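Side-chain contacts in chitin oligosaccharide binding protein NagB2 (Paenibacillus sp. FPU-7, PDB 7EHU), which binds chitin oligosaccharides such as N,N'-diacetylchitobiose and N,N',N''-triacetylchitotriose, probably as the extracellular solute-binding component of a sugar uptake system: residues 346-349 against 353-356; 168-173 against 236-241. All coordinates share one frame; numbering follows the deposited sequence. Where two conformers were deposited one is given.

Contact 1. Residues 346-349 against 353-356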
# COMPACT_ATOMS: atom_id res chain seq x y z
N GLY A 346 15.83 10.47 4.46
CA GLY A 346 17.04 9.91 3.87
C GLY A 346 17.54 8.69 4.62
O GLY A 346 18.08 7.76 4.01
N GLU A 347 17.40 8.69 5.95
CA GLU A 347 17.78 7.51 6.73
C GLU A 347 16.85 6.35 6.39
O GLU A 347 17.29 5.20 6.26
CB GLU A 347 17.74 7.83 8.23
CG GLU A 347 17.88 6.60 9.13
CD GLU A 347 18.18 6.93 10.60
OE1 GLU A 347 18.34 8.12 10.95
OE2 GLU A 347 18.28 5.99 11.42
N ALA A 348 15.55 6.63 6.22
CA ALA A 348 14.60 5.59 5.85
C ALA A 348 14.94 4.98 4.49
O ALA A 348 14.85 3.75 4.31
CB ALA A 348 13.17 6.15 5.85
N LEU A 349 15.30 5.82 3.52
CA LEU A 349 15.70 5.32 2.21
C LEU A 349 17.03 4.57 2.28
O LEU A 349 17.17 3.49 1.71
CB LEU A 349 15.79 6.49 1.23
CG LEU A 349 16.31 6.14 -0.16
CD1 LEU A 349 15.42 5.16 -0.90
CD2 LEU A 349 16.49 7.40 -0.99
N ASN A 353 15.32 1.18 2.32
CA ASN A 353 14.88 1.33 0.96
C ASN A 353 13.46 1.87 0.94
O ASN A 353 12.69 1.54 0.04
CB ASN A 353 15.00 0.02 0.19
CG ASN A 353 16.41 -0.21 -0.33
OD1 ASN A 353 16.79 0.30 -1.38
ND2 ASN A 353 17.21 -0.91 0.44
N ARG A 354 13.12 2.67 1.97
CA ARG A 354 11.79 3.28 2.03
C ARG A 354 11.76 4.52 1.12
O ARG A 354 12.64 5.37 1.17
CB ARG A 354 11.39 3.59 3.48
CG ARG A 354 11.48 2.36 4.46
CD ARG A 354 10.44 2.32 5.62
NE ARG A 354 10.72 3.34 6.64
CZ ARG A 354 11.66 3.25 7.58
NH1 ARG A 354 12.46 2.19 7.70
NH2 ARG A 354 11.84 4.26 8.41
N VAL A 355 10.73 4.59 0.29
CA VAL A 355 10.58 5.55 -0.80
C VAL A 355 10.17 6.92 -0.26
O VAL A 355 9.11 7.01 0.36
CB VAL A 355 9.49 5.03 -1.75
CG1 VAL A 355 9.10 6.05 -2.78
CG2 VAL A 355 9.91 3.72 -2.41
N PRO A 356 10.93 8.01 -0.49
CA PRO A 356 10.56 9.29 0.13
C PRO A 356 9.21 9.82 -0.30
O PRO A 356 8.76 9.64 -1.44
CB PRO A 356 11.67 10.24 -0.32
CG PRO A 356 12.84 9.34 -0.54
CD PRO A 356 12.27 8.07 -1.11
O HOH W 1 18.44 2.54 -0.99
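R354 folds back over A348 where, in the two-lobed periplasmic-binding-protein fold of this molecule, helix 342-352 ends and the chain reverses. The helix terminus is marked by N353, the first residue to leave helical angles; its phi of 58° is left-handed and turns the following backbone across the last turns. The evidence that the chain turns back on its own helix is a bond from R354 N to A348 O, 3.1 Å long and 163° at the hydrogen, which arrives well above the carbonyl plane. A second, weak bond joins N353 N to L349 O.

The R354 side chain was modelled in two conformers, and what follows describes one of them. Its CB lies 3.6 Å from A348 O and also meets A348 CB; CG remains over the same carbonyl oxygen. Bends at chi2 and at chi3 (-71°) then curl the chain back, bringing NE within 3.8 Å of A348 CB. The guanidinium turns one face to that methyl, which sits off-centre toward the rim, nearer NH2 than CZ. At the other branch, NH1 forms a salt bridge with D352, which probably balances much of the charge, while the methyl covers part of the flat group. L49 of helix 44-60 touches both R354 and A348, and a bound N-acetylglucosamine lies about 4 Å from the arginine side chain.

On the L349 side, CB approaches R354 O at 3.3 Å, and CD2 lies 4.2 Å from P356 CG, a loose apolar contact between the helix and the outgoing loop. N353 OD1 bonds to T371 OG1. A water molecule also links OD1 to the helix end, standing 2.8 Å from N353 OD1 and 3.1 Å from L349 O.

Contact 2. Residues 168-173 against 236-241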
# COMPACT_ATOMS: atom_id res chain seq x y z
N LYS A 168 7.02 -8.19 -20.71
CA LYS A 168 6.46 -6.86 -20.93
C LYS A 168 4.98 -6.91 -21.31
O LYS A 168 4.27 -5.91 -21.11
CB LYS A 168 7.18 -6.17 -22.09
CG LYS A 168 8.62 -5.89 -21.82
CD LYS A 168 9.20 -5.14 -23.01
CE LYS A 168 10.69 -5.20 -23.10
NZ LYS A 168 11.12 -6.62 -23.05
N THR A 169 4.51 -8.02 -21.86
CA THR A 169 3.14 -8.16 -22.32
C THR A 169 2.49 -9.35 -21.62
O THR A 169 3.17 -10.21 -21.05
CB THR A 169 3.09 -8.44 -23.83
OG1 THR A 169 3.61 -9.75 -24.05
CG2 THR A 169 3.87 -7.37 -24.63
N TRP A 170 1.16 -9.37 -21.65
CA TRP A 170 0.42 -10.45 -21.01
C TRP A 170 0.80 -11.80 -21.61
O TRP A 170 0.93 -12.79 -20.89
CB TRP A 170 -1.09 -10.19 -21.13
CG TRP A 170 -1.91 -11.25 -20.45
CD1 TRP A 170 -2.57 -12.29 -21.05
CD2 TRP A 170 -2.13 -11.39 -19.04
NE1 TRP A 170 -3.19 -13.07 -20.09
CE2 TRP A 170 -2.93 -12.54 -18.86
CE3 TRP A 170 -1.71 -10.67 -17.92
CZ2 TRP A 170 -3.34 -12.96 -17.59
CZ3 TRP A 170 -2.12 -11.09 -16.67
CH2 TRP A 170 -2.92 -12.24 -16.52
N ASP A 171 1.00 -11.85 -22.93
CA ASP A 171 1.35 -13.12 -23.56
C ASP A 171 2.73 -13.60 -23.10
O ASP A 171 2.92 -14.80 -22.87
CB ASP A 171 1.26 -13.00 -25.08
CG ASP A 171 -0.19 -13.04 -25.59
OD1 ASP A 171 -0.43 -12.70 -26.77
OD2 ASP A 171 -1.10 -13.39 -24.79
N GLU A 172 3.69 -12.68 -22.94
CA GLU A 172 4.99 -13.09 -22.41
C GLU A 172 4.86 -13.53 -20.96
O GLU A 172 5.55 -14.45 -20.51
CB GLU A 172 5.99 -11.93 -22.52
CG GLU A 172 6.38 -11.55 -23.95
CD GLU A 172 7.32 -10.33 -24.04
OE1 GLU A 172 7.46 -9.57 -23.06
OE2 GLU A 172 7.91 -10.12 -25.11
N PHE A 173 3.98 -12.88 -20.20
CA PHE A 173 3.75 -13.22 -18.80
C PHE A 173 3.16 -14.62 -18.68
O PHE A 173 3.65 -15.44 -17.89
CB PHE A 173 2.81 -12.15 -18.21
CG PHE A 173 2.48 -12.32 -16.74
CD1 PHE A 173 3.44 -12.13 -15.75
CD2 PHE A 173 1.19 -12.61 -16.35
CE1 PHE A 173 3.11 -12.26 -14.40
CE2 PHE A 173 0.87 -12.74 -15.02
CZ PHE A 173 1.82 -12.58 -14.05
N PHE A 236 -11.33 -10.05 -13.22
CA PHE A 236 -11.58 -11.08 -12.22
C PHE A 236 -11.57 -12.46 -12.83
O PHE A 236 -11.16 -13.42 -12.17
CB PHE A 236 -12.89 -10.79 -11.48
CG PHE A 236 -12.77 -9.61 -10.57
CD1 PHE A 236 -12.10 -9.72 -9.36
CD2 PHE A 236 -13.28 -8.38 -10.93
CE1 PHE A 236 -11.96 -8.62 -8.52
CE2 PHE A 236 -13.14 -7.30 -10.08
CZ PHE A 236 -12.48 -7.42 -8.88
N LYS A 237 -11.99 -12.58 -14.09
CA LYS A 237 -11.82 -13.84 -14.80
C LYS A 237 -10.35 -14.23 -14.90
O LYS A 237 -10.00 -15.40 -14.70
CB LYS A 237 -12.47 -13.80 -16.19
CG LYS A 237 -14.00 -13.77 -16.10
CD LYS A 237 -14.72 -13.86 -17.44
CE LYS A 237 -14.05 -14.93 -18.28
NZ LYS A 237 -14.60 -15.35 -19.57
N ARG A 238 -9.48 -13.28 -15.21
CA ARG A 238 -8.06 -13.60 -15.28
C ARG A 238 -7.49 -13.95 -13.90
O ARG A 238 -6.64 -14.85 -13.79
CB ARG A 238 -7.30 -12.43 -15.91
CG ARG A 238 -7.57 -12.24 -17.41
CD ARG A 238 -7.05 -10.91 -17.89
NE ARG A 238 -7.57 -10.53 -19.20
CZ ARG A 238 -6.93 -10.62 -20.35
NH1 ARG A 238 -5.68 -11.06 -20.42
NH2 ARG A 238 -7.55 -10.20 -21.44
N LEU A 239 -7.91 -13.24 -12.85
CA LEU A 239 -7.45 -13.58 -11.50
C LEU A 239 -7.81 -15.01 -11.17
O LEU A 239 -6.97 -15.79 -10.68
CB LEU A 239 -8.09 -12.64 -10.48
CG LEU A 239 -7.71 -12.84 -9.01
CD1 LEU A 239 -6.23 -12.59 -8.75
CD2 LEU A 239 -8.56 -11.93 -8.14
N LYS A 240 -9.06 -15.39 -11.42
CA LYS A 240 -9.49 -16.76 -11.19
C LYS A 240 -8.68 -17.74 -12.03
O LYS A 240 -8.26 -18.79 -11.53
CB LYS A 240 -10.99 -16.86 -11.49
CG LYS A 240 -11.63 -18.21 -11.26
CD LYS A 240 -11.40 -18.73 -9.85
CE LYS A 240 -12.11 -20.06 -9.62
NZ LYS A 240 -11.86 -20.55 -8.25
N ASP A 241 -8.39 -17.40 -13.29
CA ASP A 241 -7.63 -18.31 -14.14
C ASP A 241 -6.21 -18.52 -13.61
O ASP A 241 -5.67 -19.63 -13.70
CB ASP A 241 -7.61 -17.84 -15.60
CG ASP A 241 -7.21 -18.95 -16.57
OD1 ASP A 241 -7.97 -19.96 -16.67
OD2 ASP A 241 -6.16 -18.84 -17.23
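W170 presents the face of its indole to R238, whose guanidinium meets it edge-on: the two planes stand 77° apart, so this is a cation-pi contact of perpendicular rather than stacked geometry. NH1 does the touching, 3.2 Å above the ring plane and displaced toward the rim, with W170 NE1 as its nearest ring atom. R238 CZ is 4.7 Å from the centroid of the five-membered ring and only 16° off its normal, which places the charge over the pyrrole part of the indole.

These two side chains account for the whole 118 Å² buried between segments 168-173 and 236-241, which lie on helices 170-182 and 230-244 and whose backbones are well separated here: the CA atoms of W170 and R238 are 10.7 Å apart. The gap is spanned because W170 swings CG anti to its backbone N (chi1 -178°), while R238 runs extended from CG to NE. I302 touches both residues, and L207 and T211 of helix 197-212 lie against R238.

W170 opens its helix directly after the N-cap residue T169, whose OG1 accepts from E172 N at 3.1 Å; E172 OE1 in turn accepts from K168 N at 2.8 Å. Both bonds belong to the first turn, from which the indole projects.

Replacing W170 with an alanine would probably leave R238 NH1 without the aromatic face it lies over and open a gap beside I302. As NE1 and NH1 are both donors, their closeness cannot be a hydrogen bond. The attraction probably rests largely on the indole pi cloud, while the salt bridge from R238 NE to D234 OD2 probably offsets much of the positive charge.

Contacts 1 and 2 lie in different regions of the molecule, their centres 32 Å apart and their nearest atoms about 21 Å apart, so neither touches the other. Along the chain they follow in series, contact 2 closing before contact 1 opens. Contact 1 borders the sugar site: the R354 side chain comes within about 4 Å of a bound N-acetylglucosamine, and the centre of contact 1 is 16 Å from that of the chain. Contact 2, centred 22 Å out, joins two helices at the periphery. Given the two-lobed fold of solute-binding proteins, the pair probably samples opposite lobes, with one contact beside the ligand cleft and the other on an outer surface.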